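PDB 5ERE: extracellular ligand-binding receptor from Desulfohalobium retbaense DSM 5692, which probably senses small extracellular solutes, joining a leucine-binding-protein-like module that holds 2-oxo-4-methylpentanoic acid and calcium to a tandem PAS-like sensor that holds cytosine. Local coordinates for residues A[440-445]-A[451-456]; A[352-357]-A[362-367]. All blocks are in the same frame, centred on the assembly; numbering follows the deposited sequence.

Interaction 1. Residues A[440-445]-A[451-456]; sequences HPVFDQ and GSVSVL. With CYT (6-aminopyrimidin-2(1H)-one), chain C.
H440 and V453 face each other as an antiparallel hydrogen-bonded pair, each backbone giving and taking one bond: H440 N to V453 O at 2.9 Å, and V453 N to H440 O at the same length with an N-H...O angle of 166°. One step on, P441 and S452 form the non-hydrogen-bonded pair. Their CA atoms lie only 4.2 Å apart, and proline, which has no N-H to give, fits here because this position makes no backbone bond to S452. Two CA-H...O contacts fill the space between the backbone bonds; in one, S452 CA comes within 3.2 Å of H440 O. V442 N then reaches G451 O at 2.8 Å, the donor tilted 33° from the carbonyl plane. G451 has backbone angles that would jam a side chain against the preceding carbonyl oxygen.

On the face that carries H440, V442 and V453, methyl meets methyl, V442 CG2 lying 4.1 Å from V453 CG1. The torsion of V453 (chi1 59°) sets CG1 between its backbone N and carbonyl carbon, leaning it over H440 O and toward V442. The imidazole of H440 points to helix 324-357, resting on V347 and A348 while NE2 is hydrogen-bonded to D344.

On the other face, beyond P441 and S452, the strand runs on into the cytosine pocket. S452 OG is bonded to E439 and S454 OG to D437, both acids of the cytosine pocket. S454 OG also lies 3.6 Å from C5 of the cytosine, and L456 CD2 packs 3.8 Å from its N4; Q409, V430 and E431 supply hydrogen bonds to the base. This is a beta hairpin of the antiparallel sheet in a PAS-like (Cache) sensor domain, one face turned to the long helix and the other contributing S454 and L456 to the ligand pocket.

Interaction 2. Residues A[352-357]-A[362-367]; sequences EQLSTT and DRASAI
The guanidinium of R363 hangs beside the last turn of segment 352-357, with T356 O at its edge, near its plane, 4.0 Å from NH2. T357 O approaches the same nitrogen obliquely at 3.5 Å. Backbone carbonyls thus gather about the cation, which would probably be drawn electrostatically to their negative ends. The other flat group, the amide of Q353, lies at the far side of the contact: its OE1 comes within 3.6 Å of I367 CG1, the two side chains sliding past each other in opposite directions, so the amide meets hydrocarbon.

Between these flanks sits an apolar patch centred on I367. Its CG1 stands anti to the carbonyl carbon (chi1 -69°) and the chain runs on extended, which carries CD1 across to the neighbouring helix. There CD1 meets T357 CG2 tip to tip at 3.7 Å and also touches CB of Q353. L354 works from the buried side: its CD2 reaches both CD1 of I367 and, at 3.9 Å, CB of A364. T357 CB and R363 CB pass each other at 3.9 Å, so the arginine lends its CB to the patch, and the bend at chi3 then brings NE and NH2 back to T357.

Putting an alanine at I367 would take away CG1, CG2 and CD1 and would probably open a gap facing Q353 CB, L354 and T357, leaving L354 to lean chiefly on A364, and T357 on R363 and A364, across the helix pair.

The two segments run antiparallel at 171°, their axes 9.4 Å apart. On the back of 362-367, S365 OG is hydrogen-bonded to N392 of strand 390-394. No clear hydrogen bond crosses between the segments, so this helix pair is joined chiefly by van der Waals packing, with polar groups ranged around a small apolar core.

Following the chain from the N terminus, interaction 2 comes first: the chain leaves the long helix that carries 352-357, turns through a short connection, and starts back along 362-367, closing a short helical hairpin. The chain then passes through strands 378-385 and 390-394 and helix 410-418 before interaction 1 closes the hairpin of strands 434-443 and 449-457. The two contacts follow in series, neither enclosing nor crossing the other, yet they touch in space, their centres 10 Å apart. S355 OG probably hydrogen-bonds F443 O, and L354 CD1 packs on V453 CB, tying the long helix to the sheet whose opposite face borders the cytosine.

Interaction 1. Residues A[440-445]-A[451-456]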
loop_
_atom_site.group_PDB
_atom_site.type_symbol
_atom_site.label_atom_id
_atom_site.label_comp_id
_atom_site.label_asym_id
_atom_site.label_seq_id
_atom_site.Cartn_x
_atom_site.Cartn_y
_atom_site.Cartn_z
ATOM N N HIS A 440 18.300 -16.050 26.146
ATOM C CA HIS A 440 19.036 -15.441 27.247
ATOM C C HIS A 440 19.461 -16.524 28.223
ATOM O O HIS A 440 18.702 -17.466 28.487
ATOM C CB HIS A 440 18.203 -14.378 27.966
ATOM C CG HIS A 440 18.117 -13.079 27.232
ATOM N ND1 HIS A 440 18.609 -11.901 27.752
ATOM C CD2 HIS A 440 17.615 -12.771 26.014
ATOM C CE1 HIS A 440 18.387 -10.919 26.892
ATOM N NE2 HIS A 440 17.791 -11.423 25.830
ATOM N N PRO A 441 20.670 -16.380 28.781
ATOM C CA PRO A 441 21.097 -17.302 29.830
ATOM C C PRO A 441 20.343 -17.069 31.123
ATOM O O PRO A 441 19.877 -15.955 31.413
ATOM C CB PRO A 441 22.582 -16.973 30.007
ATOM C CG PRO A 441 22.678 -15.521 29.656
ATOM C CD PRO A 441 21.664 -15.305 28.560
ATOM N N VAL A 442 20.256 -18.138 31.889
ATOM C CA VAL A 442 19.629 -18.117 33.198
ATOM C C VAL A 442 20.603 -18.503 34.292
ATOM O O VAL A 442 21.298 -19.502 34.183
ATOM C CB VAL A 442 18.429 -19.079 33.268
ATOM C CG1 VAL A 442 17.794 -19.031 34.660
ATOM C CG2 VAL A 442 17.416 -18.756 32.172
ATOM N N PHE A 443 20.586 -17.739 35.385
ATOM C CA PHE A 443 21.457 -18.005 36.527
ATOM C C PHE A 443 20.629 -18.171 37.801
ATOM O O PHE A 443 19.667 -17.426 38.018
ATOM C CB PHE A 443 22.485 -16.873 36.711
ATOM C CG PHE A 443 23.238 -16.525 35.454
ATOM C CD1 PHE A 443 22.708 -15.635 34.542
ATOM C CD2 PHE A 443 24.459 -17.106 35.182
ATOM C CE1 PHE A 443 23.389 -15.337 33.377
ATOM C CE2 PHE A 443 25.140 -16.807 34.042
ATOM C CZ PHE A 443 24.605 -15.918 33.136
ATOM N N ASP A 444 21.003 -19.128 38.650
ATOM C CA ASP A 444 20.271 -19.341 39.914
ATOM C C ASP A 444 20.545 -18.203 40.903
ATOM O O ASP A 444 21.244 -17.228 40.579
ATOM C CB ASP A 444 20.632 -20.697 40.541
ATOM C CG ASP A 444 22.120 -20.826 40.901
ATOM O OD1 ASP A 444 22.793 -19.822 41.237
ATOM O OD2 ASP A 444 22.624 -21.963 40.855
ATOM N N GLN A 445 20.009 -18.341 42.109
ATOM C CA GLN A 445 20.105 -17.304 43.136
ATOM C C GLN A 445 21.564 -16.991 43.518
ATOM O O GLN A 445 21.890 -15.857 43.878
ATOM C CB GLN A 445 19.299 -17.732 44.371
ATOM N N GLY A 451 21.303 -22.734 32.421
ATOM C CA GLY A 451 20.779 -22.957 31.085
ATOM C C GLY A 451 20.243 -21.691 30.476
ATOM O O GLY A 451 20.757 -20.596 30.729
ATOM N N SER A 452 19.179 -21.813 29.694
ATOM C CA SER A 452 18.735 -20.669 28.911
ATOM C C SER A 452 17.254 -20.723 28.627
ATOM O O SER A 452 16.638 -21.784 28.679
ATOM C CB SER A 452 19.508 -20.594 27.586
ATOM O OG SER A 452 19.317 -21.789 26.827
ATOM N N VAL A 453 16.709 -19.556 28.298
ATOM C CA VAL A 453 15.326 -19.423 27.915
ATOM C C VAL A 453 15.267 -18.790 26.538
ATOM O O VAL A 453 16.046 -17.872 26.214
ATOM C CB VAL A 453 14.527 -18.612 28.988
ATOM C CG1 VAL A 453 15.101 -17.213 29.179
ATOM C CG2 VAL A 453 13.050 -18.535 28.640
ATOM N N SER A 454 14.355 -19.324 25.721
ATOM C CA SER A 454 14.261 -19.055 24.269
ATOM C C SER A 454 12.889 -18.584 23.751
ATOM O O SER A 454 11.841 -19.016 24.248
ATOM C CB SER A 454 14.639 -20.327 23.520
ATOM O OG SER A 454 14.146 -20.349 22.185
ATOM N N VAL A 455 12.901 -17.666 22.785
ATOM C CA VAL A 455 11.751 -17.438 21.902
ATOM C C VAL A 455 12.201 -17.828 20.514
ATOM O O VAL A 455 13.178 -17.290 20.030
ATOM C CB VAL A 455 11.248 -15.974 21.872
ATOM C CG1 VAL A 455 10.175 -15.777 20.799
ATOM C CG2 VAL A 455 10.650 -15.585 23.231
ATOM N N LEU A 456 11.483 -18.777 19.918
ATOM C CA LEU A 456 11.650 -19.139 18.526
ATOM C C LEU A 456 10.586 -18.409 17.689
ATOM O O LEU A 456 9.388 -18.486 17.969
ATOM C CB LEU A 456 11.543 -20.671 18.374
ATOM C CG LEU A 456 11.347 -21.205 16.962
ATOM C CD1 LEU A 456 12.540 -20.900 16.093
ATOM C CD2 LEU A 456 11.077 -22.735 16.990
HETATM N N3 CYT C . 13.952 -25.027 18.912
HETATM C C4 CYT C . 13.730 -24.129 19.870
HETATM N N1 CYT C . 16.282 -24.542 19.011
HETATM C C2 CYT C . 15.216 -25.262 18.455
HETATM O O2 CYT C . 15.441 -26.075 17.531
HETATM N N4 CYT C . 12.444 -23.954 20.287
HETATM C C5 CYT C . 14.808 -23.379 20.457
HETATM C C6 CYT C . 16.051 -23.612 20.005
#

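Interaction 2. Residues A[352-357]-A[362-367]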
loop_
_atom_site.group_PDB
_atom_site.type_symbol
_atom_site.label_atom_id
_atom_site.label_comp_id
_atom_site.label_asym_id
_atom_site.label_seq_id
_atom_site.Cartn_x
_atom_site.Cartn_y
_atom_site.Cartn_z
ATOM N N GLU A 352 15.202 -13.606 34.271
ATOM C CA GLU A 352 15.331 -13.091 35.627
ATOM C C GLU A 352 14.416 -13.901 36.517
ATOM O O GLU A 352 14.827 -14.360 37.571
ATOM C CB GLU A 352 14.997 -11.599 35.695
ATOM N N GLN A 353 13.197 -14.131 36.048
ATOM C CA GLN A 353 12.204 -14.890 36.806
ATOM C C GLN A 353 12.585 -16.370 36.972
ATOM O O GLN A 353 12.352 -16.963 38.021
ATOM C CB GLN A 353 10.841 -14.796 36.131
ATOM C CG GLN A 353 10.218 -13.424 36.124
ATOM C CD GLN A 353 9.024 -13.358 35.177
ATOM O OE1 GLN A 353 8.111 -14.177 35.256
ATOM N NE2 GLN A 353 9.049 -12.403 34.249
ATOM N N LEU A 354 13.193 -16.971 35.955
ATOM C CA LEU A 354 13.468 -18.402 36.024
ATOM C C LEU A 354 14.593 -18.710 37.010
ATOM O O LEU A 354 14.846 -19.877 37.349
ATOM C CB LEU A 354 13.800 -18.945 34.648
ATOM C CG LEU A 354 12.609 -19.055 33.697
ATOM C CD1 LEU A 354 13.131 -19.021 32.256
ATOM C CD2 LEU A 354 11.797 -20.333 33.984
ATOM N N SER A 355 15.243 -17.653 37.491
ATOM C CA SER A 355 16.335 -17.780 38.446
ATOM C C SER A 355 15.942 -18.504 39.744
ATOM O O SER A 355 16.725 -19.299 40.269
ATOM C CB SER A 355 16.889 -16.394 38.780
ATOM O OG SER A 355 17.947 -16.497 39.720
ATOM N N THR A 356 14.734 -18.225 40.240
ATOM C CA THR A 356 14.218 -18.810 41.480
ATOM C C THR A 356 13.432 -20.115 41.268
ATOM O O THR A 356 13.402 -20.980 42.143
ATOM C CB THR A 356 13.284 -17.811 42.202
ATOM O OG1 THR A 356 12.187 -17.482 41.349
ATOM C CG2 THR A 356 14.003 -16.523 42.557
ATOM N N THR A 357 12.802 -20.246 40.106
ATOM C CA THR A 357 11.929 -21.379 39.792
ATOM C C THR A 357 12.649 -22.608 39.237
ATOM O O THR A 357 12.180 -23.737 39.373
ATOM C CB THR A 357 10.866 -20.958 38.750
ATOM O OG1 THR A 357 11.480 -20.787 37.457
ATOM C CG2 THR A 357 10.210 -19.648 39.154
ATOM N N ASP A 362 5.938 -26.579 37.069
ATOM C CA ASP A 362 4.771 -25.740 36.868
ATOM C C ASP A 362 5.065 -24.252 36.983
ATOM O O ASP A 362 4.474 -23.455 36.255
ATOM C CB ASP A 362 3.663 -26.122 37.877
ATOM C CG ASP A 362 3.195 -27.562 37.715
ATOM O OD1 ASP A 362 3.536 -28.195 36.693
ATOM O OD2 ASP A 362 2.483 -28.068 38.606
ATOM N N ARG A 363 5.936 -23.861 37.909
ATOM C CA ARG A 363 6.333 -22.452 38.012
ATOM C C ARG A 363 7.116 -21.997 36.753
ATOM O O ARG A 363 6.925 -20.887 36.242
ATOM C CB ARG A 363 7.180 -22.215 39.265
ATOM C CG ARG A 363 6.511 -22.606 40.592
ATOM C CD ARG A 363 7.200 -21.923 41.775
ATOM N NE ARG A 363 8.626 -22.250 41.837
ATOM C CZ ARG A 363 9.121 -23.372 42.362
ATOM N NH1 ARG A 363 8.306 -24.288 42.885
ATOM N NH2 ARG A 363 10.435 -23.581 42.362
ATOM N N ALA A 364 7.994 -22.855 36.255
ATOM C CA ALA A 364 8.737 -22.529 35.037
ATOM C C ALA A 364 7.769 -22.441 33.852
ATOM O O ALA A 364 7.806 -21.490 33.074
ATOM C CB ALA A 364 9.821 -23.556 34.774
ATOM N N SER A 365 6.886 -23.427 33.742
ATOM C CA SER A 365 5.895 -23.464 32.683
ATOM C C SER A 365 5.057 -22.202 32.604
ATOM O O SER A 365 4.713 -21.769 31.505
ATOM C CB SER A 365 4.985 -24.674 32.870
ATOM O OG SER A 365 5.686 -25.855 32.511
ATOM N N ALA A 366 4.732 -21.615 33.761
ATOM C CA ALA A 366 3.915 -20.403 33.830
ATOM C C ALA A 366 4.639 -19.182 33.268
ATOM O O ALA A 366 4.040 -18.303 32.641
ATOM C CB ALA A 366 3.501 -20.128 35.301
ATOM N N ILE A 367 5.929 -19.106 33.558
ATOM C CA ILE A 367 6.783 -18.074 32.989
ATOM C C ILE A 367 6.759 -18.237 31.467
ATOM O O ILE A 367 6.519 -17.271 30.735
ATOM C CB ILE A 367 8.185 -18.173 33.598
ATOM C CG1 ILE A 367 8.083 -17.751 35.081
ATOM C CG2 ILE A 367 9.195 -17.312 32.850
ATOM C CD1 ILE A 367 9.285 -18.125 35.949
#